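Local structure of nitrate transport protein (Parabacteroides distasonis, 3HN0) at residues Ser16-Ala21 against Lys215-Ser220; Ala21-Asn26 against Lys33-Lys38; Asp41-Ala46 against Val59-Asn64; Tyr127-Ala132 against Ala141-Arg146. The protein probably serves as the substrate-binding component of an ABC transporter, capturing a small solute, perhaps nitrate or a related compound, for delivery to the membrane-embedded importer. One frame throughout, in Å; residues are numbered along the deposited sequence.

Contact 1: Ser16-Ala21 against Lys215-Ser220; sequences SVIAFA and KETIHS
Thr217 reaches from helix 214-223 toward the chain turning from helix 16-19 into Ala21, and its CG2 methyl makes both direct side-chain contacts between Ser16-Ala21 and Lys215-Ser220. Starting at CB, which points at the opposing segment, the side chain forks. For one branch, a chi1 of -60° for OG1 sets CG2 anti to the backbone N, where it meets the Ala21 CB methyl, with Thr217 CG2 and Ala21 CB 3.6 Å apart. The same CG2 lies 4.1 Å from Ile18 CG2, the two side chains being roughly perpendicular. The other branch, OG1, is folded back beside its own backbone N and hydrogen-bonds to the carbonyl oxygen of Tyr213, just before the helix begins, which engages the hydroxyl and leaves the apolar methyl to face the partner.

The overall layout, two lobes built on separate sheets, is consistent with a type II periplasmic binding protein. Here, residues just after the first strand, 6-12, pack against a helix almost two hundred residues later, with Ala210 of helix 196-212 touching both Ile18 and Thr217. The apolar patch is small and buried, and no direct hydrogen bond crosses it. At its margin a water molecule takes over: it donates to Ala21 O at 2.9 Å and to Ser220 OG, also at 2.9 Å, tying a backbone carbonyl to a helix side chain. Ser220 OG also makes a very short approach to Glu25 OE1, whose exact geometry is doubtful.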
loop_
_atom_site.group_PDB
_atom_site.type_symbol
_atom_site.label_atom_id
_atom_site.label_comp_id
_atom_site.label_asym_id
_atom_site.label_seq_id
_atom_site.Cartn_x
_atom_site.Cartn_y
_atom_site.Cartn_z
ATOM N N SER A 16 14.162 -2.692 12.061
ATOM C CA SER A 16 14.825 -1.690 11.264
ATOM C C SER A 16 16.320 -1.983 11.100
ATOM O O SER A 16 16.878 -1.585 10.108
ATOM C CB SER A 16 14.671 -0.318 11.897
ATOM O OG SER A 16 15.410 -0.322 13.083
ATOM N N VAL A 17 16.941 -2.731 12.040
ATOM C CA VAL A 17 18.390 -3.047 11.922
ATOM C C VAL A 17 18.602 -3.909 10.680
ATOM O O VAL A 17 19.665 -3.835 10.032
ATOM C CB VAL A 17 18.972 -3.707 13.150
ATOM C CG1 VAL A 17 18.390 -5.127 13.383
ATOM C CG2 VAL A 17 20.510 -3.716 13.088
ATOM N N ILE A 18 17.557 -4.649 10.267
ATOM C CA ILE A 18 17.698 -5.445 9.062
ATOM C C ILE A 18 17.980 -4.588 7.819
ATOM O O ILE A 18 18.811 -4.937 6.973
ATOM C CB ILE A 18 16.444 -6.361 8.822
ATOM C CG1 ILE A 18 16.263 -7.305 10.004
ATOM C CG2 ILE A 18 16.606 -7.138 7.466
ATOM C CD1 ILE A 18 14.889 -8.100 10.014
ATOM N N ALA A 19 17.333 -3.432 7.720
ATOM C CA ALA A 19 17.576 -2.527 6.621
ATOM C C ALA A 19 18.995 -1.998 6.581
ATOM O O ALA A 19 19.506 -1.671 5.526
ATOM C CB ALA A 19 16.576 -1.334 6.714
ATOM N N PHE A 20 19.581 -1.871 7.766
ATOM C CA PHE A 20 20.915 -1.339 7.959
ATOM C C PHE A 20 21.980 -2.430 8.069
ATOM O O PHE A 20 23.152 -2.131 8.278
ATOM C CB PHE A 20 20.895 -0.463 9.229
ATOM C CG PHE A 20 20.160 0.823 9.065
ATOM C CD1 PHE A 20 18.815 0.900 9.278
ATOM C CD2 PHE A 20 20.843 1.990 8.693
ATOM C CE1 PHE A 20 18.150 2.078 9.111
ATOM C CE2 PHE A 20 20.179 3.183 8.524
ATOM C CZ PHE A 20 18.840 3.229 8.722
ATOM N N ALA A 21 21.593 -3.706 7.904
ATOM C CA ALA A 21 22.501 -4.821 8.167
ATOM C C ALA A 21 23.799 -4.705 7.405
ATOM O O ALA A 21 24.868 -4.989 7.955
ATOM C CB ALA A 21 21.817 -6.187 7.874
ATOM N N LYS A 215 19.360 -14.475 2.950
ATOM C CA LYS A 215 20.106 -15.423 3.745
ATOM C C LYS A 215 21.446 -14.834 4.176
ATOM O O LYS A 215 21.865 -15.007 5.288
ATOM C CB LYS A 215 20.317 -16.714 2.943
ATOM C CG LYS A 215 19.034 -17.427 2.571
ATOM C CD LYS A 215 19.364 -18.884 2.102
ATOM C CE LYS A 215 18.387 -19.413 1.053
ATOM N NZ LYS A 215 16.969 -19.034 1.343
ATOM N N GLU A 216 22.100 -14.110 3.270
ATOM C CA GLU A 216 23.378 -13.480 3.566
ATOM C C GLU A 216 23.209 -12.379 4.600
ATOM O O GLU A 216 24.055 -12.176 5.442
ATOM C CB GLU A 216 23.969 -12.903 2.265
ATOM C CG GLU A 216 24.350 -13.992 1.257
ATOM C CD GLU A 216 23.230 -14.475 0.251
ATOM O OE1 GLU A 216 22.008 -14.219 0.407
ATOM O OE2 GLU A 216 23.604 -15.168 -0.728
ATOM N N THR A 217 22.089 -11.682 4.511
ATOM C CA THR A 217 21.741 -10.601 5.459
ATOM C C THR A 217 21.576 -11.200 6.859
ATOM O O THR A 217 22.165 -10.719 7.816
ATOM C CB THR A 217 20.495 -9.866 4.987
ATOM O OG1 THR A 217 20.743 -9.289 3.695
ATOM C CG2 THR A 217 20.040 -8.754 5.997
ATOM N N ILE A 218 20.796 -12.284 6.953
ATOM C CA ILE A 218 20.579 -12.947 8.202
ATOM C C ILE A 218 21.889 -13.448 8.800
ATOM O O ILE A 218 22.163 -13.267 9.986
ATOM C CB ILE A 218 19.561 -14.111 8.043
ATOM C CG1 ILE A 218 18.158 -13.538 7.736
ATOM C CG2 ILE A 218 19.533 -14.991 9.318
ATOM C CD1 ILE A 218 17.146 -14.522 7.175
ATOM N N HIS A 219 22.693 -14.096 7.959
ATOM C CA HIS A 219 23.982 -14.608 8.345
ATOM C C HIS A 219 24.818 -13.507 8.969
ATOM O O HIS A 219 25.427 -13.700 10.013
ATOM C CB HIS A 219 24.693 -15.192 7.106
ATOM C CG HIS A 219 25.934 -15.954 7.427
ATOM N ND1 HIS A 219 25.895 -17.250 7.894
ATOM C CD2 HIS A 219 27.242 -15.623 7.330
ATOM C CE1 HIS A 219 27.127 -17.676 8.096
ATOM N NE2 HIS A 219 27.962 -16.709 7.768
ATOM N N SER A 220 24.863 -12.355 8.313
ATOM C CA SER A 220 25.657 -11.237 8.841
ATOM C C SER A 220 25.115 -10.707 10.160
ATOM O O SER A 220 25.868 -10.428 11.082
ATOM C CB SER A 220 25.789 -10.105 7.821
ATOM O OG SER A 220 26.634 -9.127 8.358
HETATM O O HOH W 1 24.941 -7.234 9.799
#

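Contact 2: Ala21-Asn26 against Lys33-Lys38; sequences ADWLEN and KKVQVK
Trp23 and Leu24 of helix 21-25 lean on Val35 and Val37 of strand 33-40. This is the helix-on-sheet packing of a beta-alpha-beta crossover in which strands 6-12 and 33-40 run parallel as neighbours. The segment axes approach to 8.0 Å at 116°.

Apolar contacts come first. The six-membered part of the indole meets Val35 CG1, 3.6 Å from Trp23 CE3, in an oblique approach. Val37 straddles two helix residues: its CG2 sits at the edge of the Trp23 ring, in plane, and lies 3.8 Å from Trp23 CB, while its CB is 3.8 Å from Leu24 CD2. With CG1 anti to the backbone N (chi1 171°), Val37 directs its two methyls to different neighbours. Phe20 adds an edge-to-face contact to the indole.

One polar side-chain link closes the end of the helix: Asn26 ND2, just past it, donates to Asp22 OD1 at 3.2 Å, and that carboxylate also forms a salt bridge with Lys209.

Between helix and strand, polar contact runs through one water gripped by three backbone bonds: it donates to Trp23 O at 2.6 Å and to Val35 O at 2.8 Å, and accepts from Val37 N at 3.0 Å.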
loop_
_atom_site.group_PDB
_atom_site.type_symbol
_atom_site.label_atom_id
_atom_site.label_comp_id
_atom_site.label_asym_id
_atom_site.label_seq_id
_atom_site.Cartn_x
_atom_site.Cartn_y
_atom_site.Cartn_z
ATOM N N ALA A 21 21.593 -3.706 7.904
ATOM C CA ALA A 21 22.501 -4.821 8.167
ATOM C C ALA A 21 23.799 -4.705 7.405
ATOM O O ALA A 21 24.868 -4.989 7.955
ATOM C CB ALA A 21 21.817 -6.187 7.874
ATOM N N ASP A 22 23.719 -4.332 6.131
ATOM C CA ASP A 22 24.911 -4.306 5.329
ATOM C C ASP A 22 25.868 -3.181 5.789
ATOM O O ASP A 22 27.025 -3.219 5.466
ATOM C CB ASP A 22 24.654 -4.174 3.849
ATOM C CG ASP A 22 25.907 -4.471 3.021
ATOM O OD1 ASP A 22 26.470 -5.565 3.188
ATOM O OD2 ASP A 22 26.334 -3.627 2.214
ATOM N N TRP A 23 25.372 -2.212 6.534
ATOM C CA TRP A 23 26.266 -1.170 7.090
ATOM C C TRP A 23 27.075 -1.660 8.281
ATOM O O TRP A 23 28.121 -1.100 8.618
ATOM C CB TRP A 23 25.471 0.047 7.502
ATOM C CG TRP A 23 24.881 0.889 6.356
ATOM C CD1 TRP A 23 24.819 0.562 5.026
ATOM C CD2 TRP A 23 24.284 2.171 6.478
ATOM N NE1 TRP A 23 24.193 1.582 4.317
ATOM C CE2 TRP A 23 23.860 2.574 5.187
ATOM C CE3 TRP A 23 24.009 3.008 7.551
ATOM C CZ2 TRP A 23 23.200 3.769 4.972
ATOM C CZ3 TRP A 23 23.378 4.190 7.325
ATOM C CH2 TRP A 23 22.990 4.565 6.033
ATOM N N LEU A 24 26.598 -2.714 8.934
ATOM C CA LEU A 24 27.395 -3.378 9.967
ATOM C C LEU A 24 28.419 -4.238 9.316
ATOM O O LEU A 24 29.590 -4.252 9.714
ATOM C CB LEU A 24 26.503 -4.237 10.886
ATOM C CG LEU A 24 25.632 -3.440 11.826
ATOM C CD1 LEU A 24 24.595 -4.355 12.498
ATOM C CD2 LEU A 24 26.525 -2.785 12.884
ATOM N N GLU A 25 27.991 -4.965 8.294
ATOM C CA GLU A 25 28.880 -5.848 7.564
ATOM C C GLU A 25 29.992 -5.068 6.867
ATOM O O GLU A 25 31.148 -5.438 6.970
ATOM C CB GLU A 25 28.084 -6.680 6.541
ATOM C CG GLU A 25 28.927 -7.717 5.749
ATOM C CD GLU A 25 29.410 -8.916 6.586
ATOM O OE1 GLU A 25 28.904 -9.151 7.713
ATOM O OE2 GLU A 25 30.315 -9.645 6.104
ATOM N N ASN A 26 29.619 -3.981 6.180
ATOM C CA ASN A 26 30.491 -3.218 5.272
ATOM C C ASN A 26 30.198 -1.728 5.422
ATOM O O ASN A 26 29.490 -1.143 4.593
ATOM C CB ASN A 26 30.197 -3.587 3.823
ATOM C CG ASN A 26 30.612 -5.013 3.488
ATOM O OD1 ASN A 26 31.796 -5.342 3.498
ATOM N ND2 ASN A 26 29.620 -5.873 3.197
ATOM N N LYS A 33 34.290 9.868 6.079
ATOM C CA LYS A 33 33.766 9.447 7.379
ATOM C C LYS A 33 33.143 8.089 7.312
ATOM O O LYS A 33 32.268 7.838 6.486
ATOM C CB LYS A 33 32.767 10.437 7.888
ATOM C CG LYS A 33 33.382 11.781 8.142
ATOM C CD LYS A 33 32.316 12.819 8.388
ATOM C CE LYS A 33 32.902 14.233 8.477
ATOM N NZ LYS A 33 31.935 15.137 9.100
ATOM N N LYS A 34 33.573 7.194 8.202
ATOM C CA LYS A 34 32.954 5.890 8.279
ATOM C C LYS A 34 31.581 5.984 8.979
ATOM O O LYS A 34 31.470 6.603 10.007
ATOM C CB LYS A 34 33.816 4.918 9.088
ATOM C CG LYS A 34 33.325 3.490 9.078
ATOM C CD LYS A 34 34.369 2.521 9.681
ATOM N N VAL A 35 30.576 5.341 8.416
ATOM C CA VAL A 35 29.250 5.261 8.970
ATOM C C VAL A 35 29.260 4.130 9.982
ATOM O O VAL A 35 29.646 3.010 9.680
ATOM C CB VAL A 35 28.153 5.133 7.844
ATOM C CG1 VAL A 35 26.766 5.080 8.454
ATOM C CG2 VAL A 35 28.276 6.302 6.843
ATOM N N GLN A 36 28.904 4.444 11.227
ATOM C CA GLN A 36 29.033 3.527 12.346
ATOM C C GLN A 36 27.671 3.261 12.944
ATOM O O GLN A 36 27.098 4.183 13.516
ATOM C CB GLN A 36 29.900 4.218 13.357
ATOM C CG GLN A 36 30.370 3.445 14.528
ATOM C CD GLN A 36 31.467 4.233 15.266
ATOM O OE1 GLN A 36 31.254 4.731 16.358
ATOM N NE2 GLN A 36 32.634 4.344 14.642
ATOM N N VAL A 37 27.132 2.058 12.729
ATOM C CA VAL A 37 25.805 1.721 13.241
ATOM C C VAL A 37 25.900 1.108 14.632
ATOM O O VAL A 37 26.680 0.158 14.856
ATOM C CB VAL A 37 25.101 0.695 12.312
ATOM C CG1 VAL A 37 23.792 0.153 12.954
ATOM C CG2 VAL A 37 24.845 1.329 10.988
ATOM N N LYS A 38 25.085 1.607 15.545
ATOM C CA LYS A 38 24.987 1.054 16.900
ATOM C C LYS A 38 23.519 0.822 17.217
ATOM O O LYS A 38 22.657 1.669 16.942
ATOM C CB LYS A 38 25.632 2.003 17.881
ATOM C CG LYS A 38 27.159 2.020 17.781
ATOM C CD LYS A 38 27.797 2.707 19.005
ATOM C CE LYS A 38 29.305 2.924 18.828
ATOM N NZ LYS A 38 29.941 1.944 17.894
HETATM O O HOH W 2 28.571 0.568 10.568
#

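Contact 3: Asp41-Ala46 against Val59-Asn64; sequences DSPDLA and VLPMIN
Pro43, in the first turn of helix 43-51, faces Pro61 and Asn64, where strand 57-61 gives way to helix 62-70. The pairing belongs to a beta-alpha-beta crossover in which strands 33-40 and 57-61 lie parallel on either side of strand 6-12, as in the first lobe of type II periplasmic binding proteins. In that fold, strand-to-helix turns of this kind commonly border the cleft between the lobes.

The two proline rings are steeply inclined to each other rather than stacked. Their approach is loose, with Pro43 CG 4.4 Å from Pro61 CD, and both rings rest on Leu12 of strand 6-12. Asn64 comes to a different corner of Pro43, its ND2 lying 3.7 Å from Pro43 CB. Here the CG of Asn64 stands beside its backbone N (chi1 -64°), which swings the amide across toward the proline. This is van der Waals contact, for ND2 finds its hydrogen-bond partner in Gln47 OE1, one turn further along helix 43-51. The amide therefore ties the start of helix 62-70 to the second turn of helix 43-51.

Deeper in, Ala46 and Leu60 point their side chains at each other, with Ala46 CB 4.4 Å from Leu60 CD1; Leu60 is modelled in two conformers, so this approach holds for one of them.

Just before Pro43 the helix start is capped: Ser42 occupies the N-cap position, and its OG accepts from Leu45 N at 3.1 Å, with an N-H...O angle of 159°.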
loop_
_atom_site.group_PDB
_atom_site.type_symbol
_atom_site.label_atom_id
_atom_site.label_comp_id
_atom_site.label_asym_id
_atom_site.label_seq_id
_atom_site.Cartn_x
_atom_site.Cartn_y
_atom_site.Cartn_z
ATOM N N ASP A 41 18.851 0.324 22.917
ATOM C CA ASP A 41 17.818 -0.547 23.468
ATOM C C ASP A 41 16.467 0.100 23.716
ATOM O O ASP A 41 15.519 -0.625 23.922
ATOM C CB ASP A 41 18.333 -1.236 24.735
ATOM C CG ASP A 41 19.461 -2.201 24.439
ATOM O OD1 ASP A 41 19.622 -2.580 23.259
ATOM O OD2 ASP A 41 20.180 -2.587 25.382
ATOM N N SER A 42 16.368 1.432 23.711
ATOM C CA SER A 42 15.051 2.073 23.801
ATOM C C SER A 42 14.949 3.411 23.066
ATOM O O SER A 42 15.953 4.093 22.880
ATOM C CB SER A 42 14.662 2.300 25.252
ATOM O OG SER A 42 15.568 3.207 25.871
ATOM N N PRO A 43 13.712 3.791 22.666
ATOM C CA PRO A 43 13.450 5.109 22.102
ATOM C C PRO A 43 13.957 6.206 23.022
ATOM O O PRO A 43 14.580 7.167 22.564
ATOM C CB PRO A 43 11.916 5.147 21.996
ATOM C CG PRO A 43 11.504 3.723 21.868
ATOM C CD PRO A 43 12.493 2.950 22.701
ATOM N N ASP A 44 13.727 6.026 24.317
ATOM C CA ASP A 44 14.232 6.920 25.333
ATOM C C ASP A 44 15.728 7.151 25.170
ATOM O O ASP A 44 16.189 8.294 25.153
ATOM C CB ASP A 44 13.954 6.314 26.723
ATOM C CG ASP A 44 14.075 7.313 27.834
ATOM O OD1 ASP A 44 15.200 7.809 28.074
ATOM O OD2 ASP A 44 13.041 7.581 28.490
ATOM N N LEU A 45 16.481 6.053 25.093
ATOM C CA LEU A 45 17.937 6.131 24.945
ATOM C C LEU A 45 18.291 6.758 23.601
ATOM O O LEU A 45 19.171 7.615 23.529
ATOM C CB LEU A 45 18.594 4.747 25.098
ATOM C CG LEU A 45 18.507 4.120 26.496
ATOM C CD1 LEU A 45 19.028 2.678 26.469
ATOM C CD2 LEU A 45 19.243 4.947 27.523
ATOM N N ALA A 46 17.583 6.358 22.542
ATOM C CA ALA A 46 17.764 6.984 21.221
ATOM C C ALA A 46 17.516 8.489 21.234
ATOM O O ALA A 46 18.303 9.260 20.682
ATOM C CB ALA A 46 16.847 6.290 20.193
ATOM N N VAL A 59 17.161 5.975 14.196
ATOM C CA VAL A 59 16.034 5.319 13.611
ATOM C C VAL A 59 15.129 4.903 14.774
ATOM O O VAL A 59 15.573 4.122 15.635
ATOM C CB VAL A 59 16.511 4.078 12.794
ATOM C CG1 VAL A 59 15.329 3.473 12.036
ATOM C CG2 VAL A 59 17.667 4.467 11.824
ATOM N N LEU A 60 13.899 5.452 14.824
ATOM C CA LEU A 60 12.984 5.277 15.952
ATOM C C LEU A 60 11.577 5.521 15.472
ATOM O O LEU A 60 11.346 5.952 14.324
ATOM C CB LEU A 60 13.334 6.200 17.147
ATOM C CG LEU A 60 13.017 7.716 17.033
ATOM C CD1 LEU A 60 13.558 8.392 18.247
ATOM C CD2 LEU A 60 13.612 8.392 15.797
ATOM N N PRO A 61 10.611 5.258 16.342
ATOM C CA PRO A 61 9.248 5.312 15.855
ATOM C C PRO A 61 8.909 6.707 15.348
ATOM O O PRO A 61 9.382 7.730 15.903
ATOM C CB PRO A 61 8.428 4.967 17.082
ATOM C CG PRO A 61 9.316 4.032 17.853
ATOM C CD PRO A 61 10.671 4.684 17.700
HETATM N N MSE A 62 8.126 6.724 14.270
HETATM C CA MSE A 62 7.663 7.982 13.681
HETATM C C MSE A 62 6.972 8.874 14.714
HETATM O O MSE A 62 7.159 10.104 14.693
HETATM C CB MSE A 62 6.730 7.707 12.487
HETATM C CG MSE A 62 6.278 8.861 11.699
HETATM SE SE MSE A 62 7.626 9.863 10.826
HETATM C CE MSE A 62 8.026 8.496 9.513
ATOM N N ILE A 63 6.191 8.292 15.622
ATOM C CA ILE A 63 5.510 9.176 16.628
ATOM C C ILE A 63 6.550 9.914 17.491
ATOM O O ILE A 63 6.396 11.084 17.793
ATOM C CB ILE A 63 4.410 8.452 17.452
ATOM C CG1 ILE A 63 4.953 7.313 18.292
ATOM C CG2 ILE A 63 3.321 7.865 16.483
ATOM C CD1 ILE A 63 3.903 6.820 19.334
ATOM N N ASN A 64 7.645 9.243 17.847
ATOM C CA ASN A 64 8.700 9.903 18.611
ATOM C C ASN A 64 9.338 10.985 17.816
ATOM O O ASN A 64 9.681 12.045 18.342
ATOM C CB ASN A 64 9.783 8.911 19.082
ATOM C CG ASN A 64 9.241 7.860 20.062
ATOM O OD1 ASN A 64 8.482 6.980 19.657
ATOM N ND2 ASN A 64 9.636 7.947 21.329
#

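Contact 4: Tyr127-Ala132 against Ala141-Arg146; sequences YAFNTA and AGKVNR
The loops entering and leaving helix 132-141 meet here, closing a strand-helix-strand unit (125-126, 132-141, 146-149) in the second lobe of what is probably a type II periplasmic binding protein fold. Phe129 of the incoming loop carries the contact, its ring meeting Lys143 and Val144 of the outgoing one.

The touching is done by one corner of the phenyl ring. Phe129 CE2 lies 3.7 Å from Val144 CG2 in an oblique approach, and the neighbouring CD2 is 4.1 Å from the same methyl. The two side chains run antiparallel alongside one another. With chi1 at 176°, CG2 of Val144 stands beside the backbone N and is the methyl that meets the ring. Behind, Ile135 and Ile139 of helix 132-141 back Phe129 and Val144 respectively, and Tyr100 also touches Val144.

Both helix ends are defined by local motifs. Thr131 is the N-cap, its OG1 bonded to Glu134 N. At the far end Gly142 takes a positive phi of 99° and closes the helix with a Schellman motif, and this turn brings Lys143 round to Phe129. There the lysine uses its aliphatic stem: Lys143 CG lies at the ring edge, near its plane, 4.3 Å from Phe129 CE2.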
loop_
_atom_site.group_PDB
_atom_site.type_symbol
_atom_site.label_atom_id
_atom_site.label_comp_id
_atom_site.label_asym_id
_atom_site.label_seq_id
_atom_site.Cartn_x
_atom_site.Cartn_y
_atom_site.Cartn_z
ATOM N N TYR A 127 -3.508 -5.846 28.049
ATOM C CA TYR A 127 -2.248 -5.135 28.102
ATOM C C TYR A 127 -1.361 -5.678 29.230
ATOM O O TYR A 127 -0.410 -5.024 29.662
ATOM C CB TYR A 127 -2.516 -3.638 28.295
ATOM C CG TYR A 127 -3.263 -2.970 27.164
ATOM C CD1 TYR A 127 -2.667 -2.806 25.909
ATOM C CD2 TYR A 127 -4.575 -2.506 27.336
ATOM C CE1 TYR A 127 -3.368 -2.188 24.844
ATOM C CE2 TYR A 127 -5.261 -1.889 26.313
ATOM C CZ TYR A 127 -4.655 -1.733 25.058
ATOM O OH TYR A 127 -5.367 -1.078 24.088
ATOM N N ALA A 128 -1.622 -6.909 29.631
ATOM C CA ALA A 128 -0.837 -7.592 30.664
ATOM C C ALA A 128 0.654 -7.643 30.328
ATOM O O ALA A 128 1.481 -7.599 31.227
ATOM C CB ALA A 128 -1.398 -9.005 30.919
ATOM N N PHE A 129 1.002 -7.727 29.045
ATOM C CA PHE A 129 2.388 -7.837 28.631
ATOM C C PHE A 129 2.777 -6.595 27.833
ATOM O O PHE A 129 2.221 -6.354 26.767
ATOM C CB PHE A 129 2.561 -9.099 27.769
ATOM C CG PHE A 129 2.247 -10.399 28.513
ATOM C CD1 PHE A 129 2.952 -10.739 29.661
ATOM C CD2 PHE A 129 1.268 -11.271 28.055
ATOM C CE1 PHE A 129 2.668 -11.923 30.350
ATOM C CE2 PHE A 129 0.978 -12.446 28.733
ATOM C CZ PHE A 129 1.682 -12.776 29.878
ATOM N N ASN A 130 3.748 -5.822 28.307
ATOM C CA ASN A 130 4.056 -4.545 27.634
ATOM C C ASN A 130 5.039 -4.683 26.486
ATOM O O ASN A 130 5.163 -3.755 25.670
ATOM C CB ASN A 130 4.547 -3.475 28.619
ATOM C CG ASN A 130 4.531 -2.074 28.008
ATOM O OD1 ASN A 130 5.559 -1.419 27.922
ATOM N ND2 ASN A 130 3.382 -1.645 27.542
ATOM N N THR A 131 5.716 -5.830 26.396
ATOM C CA THR A 131 6.683 -6.077 25.336
ATOM C C THR A 131 6.312 -7.280 24.458
ATOM O O THR A 131 5.614 -8.247 24.894
ATOM C CB THR A 131 8.124 -6.313 25.845
ATOM O OG1 THR A 131 8.236 -7.601 26.463
ATOM C CG2 THR A 131 8.586 -5.221 26.828
ATOM N N ALA A 132 6.842 -7.228 23.244
ATOM C CA ALA A 132 6.648 -8.288 22.269
ATOM C C ALA A 132 7.266 -9.576 22.776
ATOM O O ALA A 132 6.682 -10.620 22.589
ATOM C CB ALA A 132 7.219 -7.886 20.869
ATOM N N ALA A 141 3.686 -20.282 26.578
ATOM C CA ALA A 141 3.305 -20.836 27.860
ATOM C C ALA A 141 1.833 -21.234 27.904
ATOM O O ALA A 141 1.424 -21.864 28.817
ATOM C CB ALA A 141 3.596 -19.839 28.954
ATOM N N GLY A 142 1.054 -20.813 26.904
ATOM C CA GLY A 142 -0.375 -21.162 26.848
ATOM C C GLY A 142 -1.365 -20.117 27.333
ATOM O O GLY A 142 -2.561 -20.381 27.354
ATOM N N LYS A 143 -0.880 -18.952 27.725
ATOM C CA LYS A 143 -1.692 -17.867 28.264
ATOM C C LYS A 143 -2.337 -17.063 27.119
ATOM O O LYS A 143 -3.449 -16.580 27.259
ATOM C CB LYS A 143 -0.798 -16.935 29.099
ATOM C CG LYS A 143 -1.502 -15.754 29.808
ATOM C CD LYS A 143 -2.412 -16.214 30.923
ATOM C CE LYS A 143 -2.775 -15.071 31.872
ATOM N NZ LYS A 143 -3.282 -15.565 33.173
ATOM N N VAL A 144 -1.630 -16.937 26.000
ATOM C CA VAL A 144 -2.020 -16.035 24.916
ATOM C C VAL A 144 -2.409 -16.838 23.668
ATOM O O VAL A 144 -1.597 -17.591 23.135
ATOM C CB VAL A 144 -0.861 -15.089 24.603
ATOM C CG1 VAL A 144 -1.196 -14.171 23.363
ATOM C CG2 VAL A 144 -0.477 -14.252 25.824
ATOM N N ASN A 145 -3.642 -16.667 23.186
ATOM C CA ASN A 145 -4.128 -17.331 21.984
ATOM C C ASN A 145 -4.299 -16.355 20.813
ATOM O O ASN A 145 -4.563 -16.756 19.699
ATOM C CB ASN A 145 -5.473 -18.012 22.288
ATOM C CG ASN A 145 -5.353 -19.095 23.369
ATOM O OD1 ASN A 145 -4.388 -19.863 23.391
ATOM N ND2 ASN A 145 -6.326 -19.153 24.258
ATOM N N ARG A 146 -4.196 -15.069 21.081
ATOM C CA ARG A 146 -4.370 -14.092 20.016
ATOM C C ARG A 146 -3.539 -12.894 20.423
ATOM O O ARG A 146 -3.593 -12.483 21.583
ATOM C CB ARG A 146 -5.880 -13.833 19.885
ATOM C CG ARG A 146 -6.367 -12.641 19.139
ATOM C CD ARG A 146 -7.924 -12.546 19.288
ATOM N NE ARG A 146 -8.618 -13.412 18.350
ATOM C CZ ARG A 146 -9.923 -13.691 18.393
ATOM N NH1 ARG A 146 -10.695 -13.190 19.344
ATOM N NH2 ARG A 146 -10.461 -14.473 17.471
#

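How the contacts relate
Contacts 1, 2 and 3 belong to the lobe built on the seven-stranded mixed sheet, and contact 4 to the other lobe. Contacts 1 and 2 share Ala21, their centres about 11 Å apart. Contact 3 lies about 20 Å from contact 1 by centres, yet touches it where Phe20 and Ser16 pack on Val59. Contacts 2 and 3 follow in series, strand 33-40 leading into helix 43-51. Contact 4 stands about 35 Å from contact 2, centre to centre, across the molecule's middle. Contacts 2, 3 and 4 all nest inside the long loop closed by contact 1, so the chain visits the second lobe and returns, as expected for a two-lobed binding protein.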